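Local structure of UPF0255 protein frsA (Vibrio vulnificus, 4I4C) at residues Y166-L171 with H183-T189; A200-S204 with V319-R323; T226-P230 with Y244-H248; Q249-N253 with L284-I289; G270-N276 with V293-I299. The protein probably catalyses the hydrolysis of carboxylic esters, as a member of the FrsA family with an alpha/beta-hydrolase fold. One frame throughout, in Å; residues are numbered along the deposited sequence.

Contact 1 of 5, residues Y166-L171 with H183-T189; sequences YIIKQL and HLHLTNT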
# COMPACT_ATOMS: atom_id res chain seq x y z
N TYR A 166 -12.39 -2.93 19.43
CA TYR A 166 -12.24 -4.04 18.48
C TYR A 166 -11.00 -4.86 18.81
O TYR A 166 -10.14 -4.43 19.57
CB TYR A 166 -12.13 -3.53 17.04
CG TYR A 166 -13.35 -2.80 16.53
CD1 TYR A 166 -14.38 -3.48 15.91
CD2 TYR A 166 -13.45 -1.42 16.64
CE1 TYR A 166 -15.50 -2.82 15.42
CE2 TYR A 166 -14.56 -0.75 16.16
CZ TYR A 166 -15.58 -1.45 15.56
OH TYR A 166 -16.69 -0.80 15.08
N ILE A 167 -10.90 -6.03 18.22
CA ILE A 167 -9.82 -6.93 18.58
C ILE A 167 -8.78 -7.04 17.48
O ILE A 167 -9.09 -7.48 16.36
CB ILE A 167 -10.37 -8.32 18.93
CG1 ILE A 167 -11.39 -8.21 20.07
CG2 ILE A 167 -9.24 -9.26 19.29
CD1 ILE A 167 -11.76 -9.53 20.69
N ILE A 168 -7.55 -6.65 17.78
CA ILE A 168 -6.48 -6.73 16.77
C ILE A 168 -5.33 -7.58 17.27
O ILE A 168 -4.69 -7.24 18.27
CB ILE A 168 -5.94 -5.35 16.34
CG1 ILE A 168 -7.08 -4.43 15.87
CG2 ILE A 168 -4.91 -5.51 15.23
CD1 ILE A 168 -7.75 -3.65 16.97
N LYS A 169 -5.06 -8.68 16.58
CA LYS A 169 -3.97 -9.56 16.95
C LYS A 169 -2.84 -9.51 15.92
O LYS A 169 -3.09 -9.58 14.72
CB LYS A 169 -4.46 -11.00 17.09
CG LYS A 169 -5.56 -11.20 18.12
CD LYS A 169 -6.12 -12.61 18.02
CE LYS A 169 -7.33 -12.82 18.91
NZ LYS A 169 -6.98 -13.02 20.34
N GLN A 170 -1.61 -9.40 16.40
CA GLN A 170 -0.47 -9.49 15.51
C GLN A 170 -0.02 -10.96 15.42
O GLN A 170 0.38 -11.55 16.42
CB GLN A 170 0.66 -8.58 16.00
CG GLN A 170 1.81 -8.40 15.01
CD GLN A 170 2.96 -7.58 15.58
OE1 GLN A 170 3.67 -8.03 16.48
NE2 GLN A 170 3.14 -6.37 15.06
N LEU A 171 -0.10 -11.54 14.22
CA LEU A 171 0.33 -12.92 14.01
C LEU A 171 1.73 -13.00 13.41
O LEU A 171 2.13 -12.16 12.59
CB LEU A 171 -0.66 -13.67 13.11
CG LEU A 171 -2.13 -13.29 13.27
CD1 LEU A 171 -2.97 -13.92 12.17
CD2 LEU A 171 -2.66 -13.66 14.66
N HIS A 183 -1.63 -8.63 10.60
CA HIS A 183 -2.52 -8.09 11.62
C HIS A 183 -3.97 -8.52 11.39
O HIS A 183 -4.58 -8.16 10.39
CB HIS A 183 -2.42 -6.56 11.67
CG HIS A 183 -1.12 -6.05 12.19
ND1 HIS A 183 0.04 -6.05 11.44
CD2 HIS A 183 -0.78 -5.52 13.40
CE1 HIS A 183 1.03 -5.54 12.16
NE2 HIS A 183 0.55 -5.22 13.35
N LEU A 184 -4.51 -9.27 12.34
CA LEU A 184 -5.88 -9.75 12.27
C LEU A 184 -6.81 -8.84 13.08
O LEU A 184 -6.68 -8.73 14.29
CB LEU A 184 -5.97 -11.19 12.80
CG LEU A 184 -7.33 -11.87 12.83
CD1 LEU A 184 -7.90 -12.06 11.41
CD2 LEU A 184 -7.23 -13.22 13.56
N HIS A 185 -7.72 -8.19 12.38
CA HIS A 185 -8.68 -7.28 12.99
C HIS A 185 -10.03 -7.98 13.11
O HIS A 185 -10.62 -8.37 12.10
CB HIS A 185 -8.86 -6.04 12.12
CG HIS A 185 -7.57 -5.38 11.75
ND1 HIS A 185 -6.63 -5.97 10.95
CD2 HIS A 185 -7.08 -4.16 12.09
CE1 HIS A 185 -5.60 -5.15 10.80
NE2 HIS A 185 -5.85 -4.05 11.48
N LEU A 186 -10.54 -8.12 14.33
CA LEU A 186 -11.83 -8.78 14.54
C LEU A 186 -12.82 -7.86 15.26
O LEU A 186 -12.43 -7.07 16.10
CB LEU A 186 -11.63 -10.05 15.35
CG LEU A 186 -10.61 -11.02 14.76
CD1 LEU A 186 -9.75 -11.59 15.87
CD2 LEU A 186 -11.32 -12.14 13.99
N THR A 187 -14.11 -7.97 14.92
CA THR A 187 -15.14 -7.20 15.62
C THR A 187 -15.34 -7.77 17.02
O THR A 187 -15.61 -7.03 17.99
CB THR A 187 -16.48 -7.24 14.89
OG1 THR A 187 -16.86 -8.60 14.67
CG2 THR A 187 -16.36 -6.54 13.54
N ASN A 188 -15.20 -9.09 17.12
CA ASN A 188 -15.29 -9.82 18.37
C ASN A 188 -14.78 -11.23 18.13
O ASN A 188 -14.38 -11.57 17.01
CB ASN A 188 -16.73 -9.86 18.89
CG ASN A 188 -17.70 -10.44 17.89
OD1 ASN A 188 -17.63 -11.62 17.55
ND2 ASN A 188 -18.64 -9.62 17.42
N THR A 189 -14.79 -12.04 19.17
CA THR A 189 -14.44 -13.45 19.01
C THR A 189 -15.60 -14.36 19.42
O THR A 189 -15.38 -15.50 19.82
CB THR A 189 -13.17 -13.82 19.80
OG1 THR A 189 -13.34 -13.42 21.17
CG2 THR A 189 -11.96 -13.12 19.20
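Ile168 and Gln170 each lay an aliphatic group over the face of a histidine on the facing strand. With CG1 of Ile168 beside the backbone N (chi1 -54°), its CG2 is directed over the His185 ring, 4.2 Å from the ring centroid. Gln170 runs out straight instead (chi1 -169°) and lies alongside His183, pointing the same way; its CG is 4.1 Å from the centroid of the His183 ring, and its amide is turned 75° from the ring plane. The ring nitrogens have partners beyond the hairpin: His183 ND1 bonds to Gln206, His185 NE2 to Tyr157 OH and His185 ND1 to the carbonyl of Met224. Ile167, Lys169, Leu184 and Leu186 lie on the other face, where aliphatic carbons meet. There Ile167 CD1 reaches Thr189 CG2 at 3.9 Å, while CD1 of Leu186 touches both Ile167 CG2 at 4.2 Å and the CE methylene of Lys169. Ile167-Leu186 and Lys169-Leu184 are hydrogen-bonded antiparallel pairs; the shortest of their four backbone bonds runs from Leu186 N to Ile167 O at 2.6 Å. Strand 167-175 is outermost in the sheet, helix 144-163 packs on Ile168, Gln170 and His183, and strand 223-226 continues the sheet beyond strand 178-186.

Contact 2 of 5, residues A200-S204 with V319-R323; sequences AGLDS and VLASR. With 6NA (hexanoic acid), chain D.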
# COMPACT_ATOMS: atom_id res chain seq x y z
N ALA A 200 -1.91 -3.73 0.31
CA ALA A 200 -1.75 -2.52 -0.51
C ALA A 200 -0.51 -2.64 -1.39
O ALA A 200 0.07 -3.72 -1.52
CB ALA A 200 -1.69 -1.28 0.36
N GLY A 201 -0.09 -1.53 -2.00
CA GLY A 201 0.98 -1.56 -2.98
C GLY A 201 2.36 -1.32 -2.39
O GLY A 201 2.50 -1.23 -1.17
N LEU A 202 3.37 -1.18 -3.26
CA LEU A 202 4.77 -1.13 -2.84
C LEU A 202 5.20 0.08 -1.99
O LEU A 202 6.27 0.05 -1.39
CB LEU A 202 5.70 -1.27 -4.05
CG LEU A 202 5.63 -2.62 -4.78
CD1 LEU A 202 6.43 -2.57 -6.08
CD2 LEU A 202 6.14 -3.75 -3.89
N ASP A 203 4.39 1.13 -1.95
CA ASP A 203 4.72 2.30 -1.12
C ASP A 203 3.74 2.54 0.03
O ASP A 203 3.69 3.63 0.60
CB ASP A 203 4.93 3.57 -1.97
CG ASP A 203 3.72 3.92 -2.82
OD1 ASP A 203 2.58 3.60 -2.44
OD2 ASP A 203 3.91 4.54 -3.88
N SER A 204 2.97 1.51 0.36
CA SER A 204 2.10 1.58 1.53
C SER A 204 2.63 0.64 2.60
O SER A 204 3.46 -0.23 2.32
CB SER A 204 0.66 1.16 1.15
OG SER A 204 -0.01 2.18 0.41
N VAL A 319 11.45 3.76 -5.53
CA VAL A 319 10.73 2.68 -4.84
C VAL A 319 11.05 1.30 -5.44
O VAL A 319 11.27 0.33 -4.70
CB VAL A 319 9.21 2.91 -4.86
CG1 VAL A 319 8.47 1.64 -4.43
CG2 VAL A 319 8.84 4.06 -3.95
N LEU A 320 11.06 1.21 -6.77
CA LEU A 320 11.36 -0.04 -7.45
C LEU A 320 12.77 -0.54 -7.16
O LEU A 320 12.96 -1.72 -6.84
CB LEU A 320 11.11 0.10 -8.95
CG LEU A 320 9.62 0.22 -9.29
CD1 LEU A 320 9.43 0.58 -10.73
CD2 LEU A 320 8.92 -1.10 -8.96
N ALA A 321 13.75 0.36 -7.25
CA ALA A 321 15.13 0.04 -6.91
C ALA A 321 15.25 -0.46 -5.47
O ALA A 321 16.01 -1.39 -5.20
CB ALA A 321 16.02 1.26 -7.11
N SER A 322 14.53 0.16 -4.56
CA SER A 322 14.56 -0.25 -3.16
C SER A 322 13.98 -1.65 -2.96
O SER A 322 14.63 -2.54 -2.38
CB SER A 322 13.83 0.78 -2.30
OG SER A 322 14.23 0.71 -0.94
N ARG A 323 12.76 -1.87 -3.45
CA ARG A 323 12.08 -3.14 -3.24
C ARG A 323 12.87 -4.27 -3.88
O ARG A 323 12.88 -5.39 -3.38
CB ARG A 323 10.66 -3.11 -3.82
CG ARG A 323 9.76 -2.03 -3.23
CD ARG A 323 9.54 -2.18 -1.73
NE ARG A 323 8.75 -1.05 -1.25
CZ ARG A 323 9.28 0.08 -0.77
NH1 ARG A 323 10.60 0.20 -0.65
NH2 ARG A 323 8.49 1.08 -0.39
CA 6NA D . 2.58 -0.21 -8.03
C 6NA D . 2.32 -0.11 -6.57
O 6NA D . 2.06 -1.07 -5.90
CB 6NA D . 3.96 0.09 -8.43
CG 6NA D . 4.33 -0.10 -9.81
CD 6NA D . 3.73 0.76 -10.82
C6 6NA D . 4.40 2.02 -11.03
OXT 6NA D . 2.37 0.94 -6.02
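The guanidinium of Arg323 meets Leu202 O at its edge, nearly in its own plane, and Ser322 OG also lies at the edge, in plane; CG1 of Val319 lies over one face, offset toward the rim and 3.9 Å above the plane. The grip on Leu202 is side-on: NE of Arg323 donates to Leu202 O at 2.7 Å, and its NH2 to the same oxygen at 2.6 Å. Because two N-H groups converge on one acceptor, both bonds are bent, to 137° and 140° at the hydrogens. The arginine chain bends at chi2 (-61°), which brings the group back alongside its own helix 314-323. Its terminal nitrogens also serve the carbonyls of Pro138 and His139, so the guanidinium is fixed in rotation from several directions. Leu202 also packs on the helix through its side chain: CB lies against Val319 CG1 at 4.0 Å, and its CD1 meets Leu320 CD2 at 4.1 Å, the two leucines crossing at about a right angle. Asp203 turns its carboxylate to Arg53 instead. While its carbonyl is held by Arg323, Leu202 offers its N-H to the O atom of hexanoic acid at 2.9 Å. The type I turn from Gly201 to Ser204, in the loop after strand 193-199, is where alpha/beta hydrolases commonly place one half of the oxyanion hole; the N-H bond from Leu202 to the acid is consistent with that.

Contact 3 of 5, residues T226-P230 with Y244-H248; sequences TVDMP and YSRLH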
# COMPACT_ATOMS: atom_id res chain seq x y z
N THR A 226 -4.35 -7.98 7.47
CA THR A 226 -3.42 -7.24 6.62
C THR A 226 -2.08 -7.96 6.46
O THR A 226 -1.60 -8.62 7.38
CB THR A 226 -3.20 -5.81 7.11
OG1 THR A 226 -2.70 -5.83 8.45
CG2 THR A 226 -4.52 -5.04 7.10
N VAL A 227 -1.50 -7.84 5.27
CA VAL A 227 -0.22 -8.45 4.97
C VAL A 227 0.57 -7.50 4.07
O VAL A 227 -0.01 -6.85 3.20
CB VAL A 227 -0.40 -9.80 4.21
CG1 VAL A 227 0.94 -10.47 4.01
CG2 VAL A 227 -1.36 -10.74 4.94
N ASP A 228 1.88 -7.41 4.32
CA ASP A 228 2.81 -6.71 3.44
C ASP A 228 3.35 -7.62 2.33
O ASP A 228 3.84 -8.73 2.60
CB ASP A 228 3.99 -6.17 4.25
CG ASP A 228 3.63 -4.96 5.11
OD1 ASP A 228 3.07 -3.98 4.56
OD2 ASP A 228 3.91 -4.99 6.33
N MET A 229 3.28 -7.15 1.09
CA MET A 229 3.91 -7.82 -0.06
C MET A 229 5.39 -8.05 0.23
O MET A 229 5.99 -7.31 1.01
CB MET A 229 3.80 -6.93 -1.31
CG MET A 229 2.41 -6.75 -1.85
SD MET A 229 1.92 -8.23 -2.75
CE MET A 229 2.87 -8.01 -4.26
N PRO A 230 6.00 -9.07 -0.40
CA PRO A 230 7.45 -9.27 -0.23
C PRO A 230 8.26 -8.00 -0.56
O PRO A 230 7.94 -7.37 -1.57
CB PRO A 230 7.77 -10.38 -1.24
CG PRO A 230 6.49 -11.13 -1.38
CD PRO A 230 5.38 -10.13 -1.21
N TYR A 244 5.27 -13.79 -6.30
CA TYR A 244 5.12 -12.74 -5.31
C TYR A 244 3.82 -12.86 -4.51
O TYR A 244 3.51 -12.00 -3.68
CB TYR A 244 5.29 -11.34 -5.94
CG TYR A 244 4.42 -11.06 -7.16
CD1 TYR A 244 4.99 -10.87 -8.42
CD2 TYR A 244 3.04 -10.93 -7.04
CE1 TYR A 244 4.19 -10.61 -9.55
CE2 TYR A 244 2.24 -10.66 -8.15
CZ TYR A 244 2.82 -10.50 -9.40
OH TYR A 244 2.01 -10.23 -10.50
N SER A 245 3.08 -13.94 -4.74
CA SER A 245 1.87 -14.22 -3.98
C SER A 245 2.22 -15.17 -2.83
O SER A 245 1.38 -15.49 -1.98
CB SER A 245 0.78 -14.83 -4.88
OG SER A 245 1.26 -15.97 -5.57
N ARG A 246 3.48 -15.60 -2.85
CA ARG A 246 4.12 -16.51 -1.90
C ARG A 246 3.65 -16.40 -0.45
O ARG A 246 3.27 -17.39 0.18
CB ARG A 246 5.62 -16.18 -1.92
CG ARG A 246 6.57 -17.33 -1.75
CD ARG A 246 7.90 -17.02 -2.43
NE ARG A 246 8.85 -16.27 -1.59
CZ ARG A 246 9.13 -14.98 -1.72
NH1 ARG A 246 8.51 -14.25 -2.65
NH2 ARG A 246 10.03 -14.41 -0.93
N LEU A 247 3.71 -15.18 0.10
CA LEU A 247 3.46 -14.97 1.51
C LEU A 247 1.96 -15.07 1.81
O LEU A 247 1.56 -15.58 2.85
CB LEU A 247 4.02 -13.61 1.96
CG LEU A 247 5.48 -13.28 1.66
CD1 LEU A 247 5.88 -11.91 2.26
CD2 LEU A 247 6.42 -14.35 2.15
N HIS A 248 1.15 -14.59 0.88
CA HIS A 248 -0.30 -14.69 1.03
C HIS A 248 -0.81 -16.14 1.02
O HIS A 248 -1.78 -16.48 1.72
CB HIS A 248 -0.99 -13.87 -0.05
CG HIS A 248 -0.68 -12.41 0.03
ND1 HIS A 248 0.39 -11.85 -0.63
CD2 HIS A 248 -1.27 -11.41 0.72
CE1 HIS A 248 0.43 -10.55 -0.36
NE2 HIS A 248 -0.57 -10.26 0.45
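Val227, Met229 and Pro230 pack on Tyr244, Leu247 and His248 in a buried, largely apolar contact between the loop leaving strand 223-226 and the turn leading into helix 246-254 and its first residues. Pro230 meets the helix start through two neighbouring ring atoms: CG touches Leu247 CD1 at 3.8 Å, and CD rests on Tyr244 O at 3.6 Å. Arg246 NH1 comes within 3.9 Å of Pro230 CG, while NE forms a salt bridge with Glu176 and NH2 bonds to the carbonyl of Pro239. This is the start of a beta-alpha-beta crossover, in which the chain leaves strand 223-226, passes through helix 246-254 and returns as strand 266-271, parallel to the first with strand 193-199 between them. Met229 sets out away from the helix, then doubles back through bends at chi2 (-77°) and chi3 (-76°). Its sulfur approaches His248 CE1 at 3.6 Å, and its CE methyl lies against Tyr244 CD2 at 4.0 Å. Val227 runs antiparallel to the His248 side chain, with CB 3.8 Å from His248 NE2. That nitrogen is hydrogen-bonded to Ser199 OG, which also meets Val227 O and so ties helix and loop to strand 193-199.

Contact 4 of 5, residues Q249-N253 with L284-I289; sequences QAVLN and LEQEKI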
# COMPACT_ATOMS: atom_id res chain seq x y z
N GLN A 249 -0.15 -16.99 0.24
CA GLN A 249 -0.53 -18.39 0.16
C GLN A 249 -0.26 -19.05 1.50
O GLN A 249 -1.06 -19.86 1.98
CB GLN A 249 0.27 -19.09 -0.94
CG GLN A 249 0.01 -20.57 -1.03
CD GLN A 249 0.02 -21.04 -2.45
OE1 GLN A 249 0.93 -20.72 -3.22
NE2 GLN A 249 -1.01 -21.79 -2.83
N ALA A 250 0.87 -18.69 2.09
CA ALA A 250 1.26 -19.22 3.39
C ALA A 250 0.33 -18.70 4.47
O ALA A 250 -0.02 -19.43 5.40
CB ALA A 250 2.72 -18.86 3.72
N VAL A 251 -0.06 -17.43 4.37
CA VAL A 251 -1.00 -16.87 5.32
C VAL A 251 -2.37 -17.55 5.15
O VAL A 251 -3.06 -17.83 6.13
CB VAL A 251 -1.14 -15.33 5.18
CG1 VAL A 251 -2.29 -14.83 6.03
CG2 VAL A 251 0.15 -14.62 5.59
N LEU A 252 -2.74 -17.82 3.90
CA LEU A 252 -3.99 -18.54 3.62
C LEU A 252 -3.95 -19.95 4.23
O LEU A 252 -4.89 -20.36 4.93
CB LEU A 252 -4.26 -18.62 2.11
CG LEU A 252 -5.45 -19.44 1.60
CD1 LEU A 252 -6.78 -18.91 2.12
CD2 LEU A 252 -5.46 -19.47 0.07
N ASN A 253 -2.87 -20.67 3.99
CA ASN A 253 -2.72 -22.02 4.53
C ASN A 253 -2.67 -22.04 6.05
O ASN A 253 -2.96 -23.07 6.67
CB ASN A 253 -1.49 -22.71 3.95
CG ASN A 253 -1.61 -22.97 2.47
OD1 ASN A 253 -2.72 -23.02 1.93
ND2 ASN A 253 -0.48 -23.14 1.80
N LEU A 284 -4.39 -19.68 -8.10
CA LEU A 284 -3.66 -20.76 -7.44
C LEU A 284 -4.52 -21.56 -6.46
O LEU A 284 -4.41 -22.78 -6.36
CB LEU A 284 -2.40 -20.23 -6.76
CG LEU A 284 -1.29 -19.72 -7.68
CD1 LEU A 284 -0.27 -18.88 -6.91
CD2 LEU A 284 -0.59 -20.87 -8.36
N GLU A 285 -5.40 -20.87 -5.74
CA GLU A 285 -6.22 -21.53 -4.73
C GLU A 285 -7.71 -21.32 -4.96
O GLU A 285 -8.34 -20.51 -4.28
CB GLU A 285 -5.81 -21.04 -3.34
CG GLU A 285 -4.36 -21.33 -3.01
CD GLU A 285 -4.16 -22.70 -2.39
OE1 GLU A 285 -5.14 -23.48 -2.32
OE2 GLU A 285 -3.02 -22.99 -1.95
N GLN A 286 -8.27 -22.06 -5.90
CA GLN A 286 -9.62 -21.76 -6.37
C GLN A 286 -10.73 -22.24 -5.44
O GLN A 286 -11.90 -21.87 -5.63
CB GLN A 286 -9.81 -22.29 -7.79
CG GLN A 286 -8.70 -21.89 -8.75
CD GLN A 286 -9.15 -21.88 -10.20
OE1 GLN A 286 -10.35 -21.97 -10.49
NE2 GLN A 286 -8.20 -21.76 -11.13
N GLU A 287 -10.39 -23.05 -4.44
CA GLU A 287 -11.40 -23.53 -3.49
C GLU A 287 -11.39 -22.71 -2.22
O GLU A 287 -12.44 -22.31 -1.70
CB GLU A 287 -11.18 -25.01 -3.16
CG GLU A 287 -11.78 -25.97 -4.20
CD GLU A 287 -13.28 -25.76 -4.37
OE1 GLU A 287 -14.00 -25.87 -3.35
OE2 GLU A 287 -13.72 -25.47 -5.50
N LYS A 288 -10.18 -22.45 -1.73
CA LYS A 288 -9.98 -21.71 -0.50
C LYS A 288 -10.36 -20.24 -0.63
O LYS A 288 -10.76 -19.63 0.36
CB LYS A 288 -8.53 -21.83 -0.03
CG LYS A 288 -8.10 -23.24 0.35
CD LYS A 288 -6.61 -23.30 0.59
CE LYS A 288 -6.12 -24.73 0.67
NZ LYS A 288 -4.63 -24.82 0.58
N ILE A 289 -10.23 -19.68 -1.83
CA ILE A 289 -10.60 -18.28 -2.05
C ILE A 289 -12.03 -18.19 -2.58
O ILE A 289 -12.34 -18.75 -3.62
CB ILE A 289 -9.65 -17.58 -3.04
CG1 ILE A 289 -8.23 -17.52 -2.46
CG2 ILE A 289 -10.15 -16.19 -3.39
CD1 ILE A 289 -8.20 -17.06 -1.01
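Gln249 NE2 donates to Glu285 OE2 between helix 246-254 and the loop after helix 273-284. The modelled separation of 2.5 Å is unusually short and its exact value doubtful. The donor comes to the anti side of the carboxylate oxygen, a little out of the carboxylate plane, and the amide and carboxylate planes stand 79° apart. A bend at chi2 of Glu285 (-88°) turns the carboxylate so that its other oxygen can face Lys288. A second bond links the same two elements, from Lys288 NZ to Asn253 OD1 at 3.0 Å, with the ammonium tilted 33° from the plane of the amide carbonyl. The lysine also makes a salt bridge within its own loop, NZ to Glu285 OE1 at 3.2 Å, with a weak hydrogen bond. Beneath this polar layer Leu252 packs between helix and loop: its CD2 touches Glu285 CG at 3.8 Å and Lys288 CB at 3.9 Å. Deeper still, the same methyl meets Ile289 CD1 at 3.8 Å, and both residues lean on Val266 of strand 266-271. The glutamate and lysine probably balance each other's charge within the loop, while neutral amides of the helix supply the links across, the one from Asn253 being the more securely defined.

Contact 5 of 5, residues G270-N276 with V293-I299; sequences GFRFGGN and VILGAPI. With 6NA (hexanoic acid), chain D.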
# COMPACT_ATOMS: atom_id res chain seq x y z
N GLY A 270 -7.06 -6.33 -2.84
CA GLY A 270 -5.72 -5.98 -3.27
C GLY A 270 -5.71 -4.63 -3.97
O GLY A 270 -6.39 -4.45 -4.98
N PHE A 271 -4.97 -3.68 -3.41
CA PHE A 271 -4.81 -2.35 -4.01
C PHE A 271 -3.46 -2.27 -4.70
O PHE A 271 -2.47 -2.80 -4.19
CB PHE A 271 -4.85 -1.28 -2.92
CG PHE A 271 -6.09 -1.30 -2.07
CD1 PHE A 271 -7.22 -0.59 -2.46
CD2 PHE A 271 -6.12 -2.01 -0.88
CE1 PHE A 271 -8.37 -0.59 -1.66
CE2 PHE A 271 -7.26 -2.01 -0.08
CZ PHE A 271 -8.38 -1.30 -0.47
N ARG A 272 -3.40 -1.57 -5.83
CA ARG A 272 -2.15 -1.44 -6.58
C ARG A 272 -1.51 -2.81 -6.77
O ARG A 272 -2.21 -3.79 -7.04
CB ARG A 272 -1.16 -0.49 -5.87
CG ARG A 272 -1.71 0.86 -5.51
CD ARG A 272 -2.41 1.46 -6.68
NE ARG A 272 -1.65 2.55 -7.28
CZ ARG A 272 -1.92 3.06 -8.48
NH1 ARG A 272 -2.92 2.57 -9.23
NH2 ARG A 272 -1.17 4.06 -8.93
N PHE A 273 -0.20 -2.89 -6.60
CA PHE A 273 0.53 -4.14 -6.83
C PHE A 273 0.02 -5.24 -5.91
O PHE A 273 0.10 -6.42 -6.25
CB PHE A 273 2.04 -3.94 -6.63
CG PHE A 273 2.89 -5.05 -7.21
CD1 PHE A 273 2.45 -5.77 -8.30
CD2 PHE A 273 4.11 -5.36 -6.66
CE1 PHE A 273 3.23 -6.78 -8.84
CE2 PHE A 273 4.89 -6.37 -7.19
CZ PHE A 273 4.45 -7.08 -8.27
N GLY A 274 -0.51 -4.85 -4.75
CA GLY A 274 -1.22 -5.80 -3.90
C GLY A 274 -2.28 -6.57 -4.70
O GLY A 274 -2.51 -7.76 -4.46
N GLY A 275 -2.91 -5.90 -5.65
CA GLY A 275 -3.91 -6.53 -6.50
C GLY A 275 -3.40 -7.66 -7.40
O GLY A 275 -4.11 -8.64 -7.61
N ASN A 276 -2.20 -7.53 -7.93
CA ASN A 276 -1.61 -8.62 -8.71
C ASN A 276 -1.49 -9.89 -7.90
O ASN A 276 -1.72 -10.98 -8.43
CB ASN A 276 -0.22 -8.27 -9.16
CG ASN A 276 -0.21 -7.22 -10.21
OD1 ASN A 276 -0.97 -6.25 -10.13
ND2 ASN A 276 0.64 -7.40 -11.22
N VAL A 293 -11.29 -8.90 -4.84
CA VAL A 293 -11.57 -7.57 -5.35
C VAL A 293 -10.24 -6.82 -5.42
O VAL A 293 -9.46 -6.84 -4.46
CB VAL A 293 -12.53 -6.79 -4.43
CG1 VAL A 293 -12.85 -5.42 -5.02
CG2 VAL A 293 -13.80 -7.58 -4.18
N ILE A 294 -10.00 -6.16 -6.54
CA ILE A 294 -8.77 -5.41 -6.73
C ILE A 294 -9.07 -3.98 -7.19
O ILE A 294 -10.06 -3.74 -7.88
CB ILE A 294 -7.80 -6.10 -7.71
CG1 ILE A 294 -8.43 -6.24 -9.11
CG2 ILE A 294 -7.38 -7.48 -7.19
CD1 ILE A 294 -7.41 -6.63 -10.19
N LEU A 295 -8.24 -3.02 -6.78
CA LEU A 295 -8.42 -1.65 -7.23
C LEU A 295 -7.08 -1.07 -7.65
O LEU A 295 -6.12 -1.12 -6.89
CB LEU A 295 -9.07 -0.79 -6.13
CG LEU A 295 -9.27 0.70 -6.42
CD1 LEU A 295 -9.99 0.98 -7.74
CD2 LEU A 295 -10.02 1.38 -5.26
N GLY A 296 -7.02 -0.52 -8.86
CA GLY A 296 -5.81 0.14 -9.34
C GLY A 296 -4.59 -0.76 -9.52
O GLY A 296 -3.45 -0.30 -9.43
N ALA A 297 -4.82 -2.04 -9.81
CA ALA A 297 -3.73 -3.01 -9.94
C ALA A 297 -3.01 -2.93 -11.30
O ALA A 297 -3.66 -2.84 -12.35
CB ALA A 297 -4.25 -4.45 -9.68
N PRO A 298 -1.66 -2.96 -11.28
CA PRO A 298 -0.86 -3.00 -12.52
C PRO A 298 -0.79 -4.43 -13.05
O PRO A 298 0.25 -5.09 -12.91
CB PRO A 298 0.53 -2.55 -12.05
CG PRO A 298 0.59 -2.97 -10.62
CD PRO A 298 -0.82 -2.84 -10.08
N ILE A 299 -1.89 -4.90 -13.64
CA ILE A 299 -2.01 -6.29 -14.08
C ILE A 299 -1.02 -6.67 -15.17
O ILE A 299 -0.41 -7.74 -15.13
CB ILE A 299 -3.43 -6.60 -14.59
CG1 ILE A 299 -4.45 -6.49 -13.46
CG2 ILE A 299 -3.49 -7.97 -15.24
CD1 ILE A 299 -4.06 -7.22 -12.19
CA 6NA D . 2.58 -0.21 -8.03
C 6NA D . 2.32 -0.11 -6.57
O 6NA D . 2.06 -1.07 -5.90
CB 6NA D . 3.96 0.09 -8.43
CG 6NA D . 4.33 -0.10 -9.81
CD 6NA D . 3.73 0.76 -10.82
C6 6NA D . 4.40 2.02 -11.03
OXT 6NA D . 2.37 0.94 -6.02
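Arg272, which meets Gly296, sits at the nucleophile elbow, the sharp turn between strand 266-271 and helix 273-284 where alpha/beta hydrolases usually carry their nucleophile. Its strained backbone (phi 49°, psi -137°) suits that turn, and its N-H is hydrogen-bonded to Leu295 O. CB lies 3.3 Å from the O atom of hexanoic acid, and CG comes within 4.1 Å of the acid's OXT. Bends at chi2 (-49°) and chi3 then swing the chain back toward the loop leaving strand 291-295, so that CD sits 3.4 Å from Gly296 O; NE and CZ pass the same oxygen at 4.0 and 3.8 Å. At the tip, Gly296 CA lies at the edge of the guanidinium, and NH1 makes a weak hydrogen bond to Gly296 O at 2.9 Å; its stronger partner is the carboxylate of Asp366. Phe273 N donates to the acid's O atom at 3.0 Å, consistent with an oxyanion-hole amide just after the nucleophile position. Gly270 and Phe271 pair in parallel with Ile294 and Leu295, and Gly275, without a side chain, lets the helix approach Ala297 CB. Further on, Asn276 ND2 donates to Pro298 O at 2.9 Å, arriving from above the carbonyl plane.

How the contacts relate
Contacts 2, 3 and 5 form the buried centre, whereas contacts 1 and 4 lie about 20 Å from the chain's centre and are only partly buried. Contacts 2 and 5 share hexanoic acid, each giving it a backbone N-H, and touch directly through Leu202 and Phe273. Contact 3 backs both: Met229 packs on Ala200 and on Phe273, and Tyr244 OH probably bonds to Asn276. Contacts 3 and 4 use successive parts of helix 246-254, apolar near the pocket but amide and charge at the periphery. Contacts 1 and 5 belong to the same sheet, antiparallel at its border and parallel inside; contact 1 reaches contact 3 through His183 O and Thr226 N.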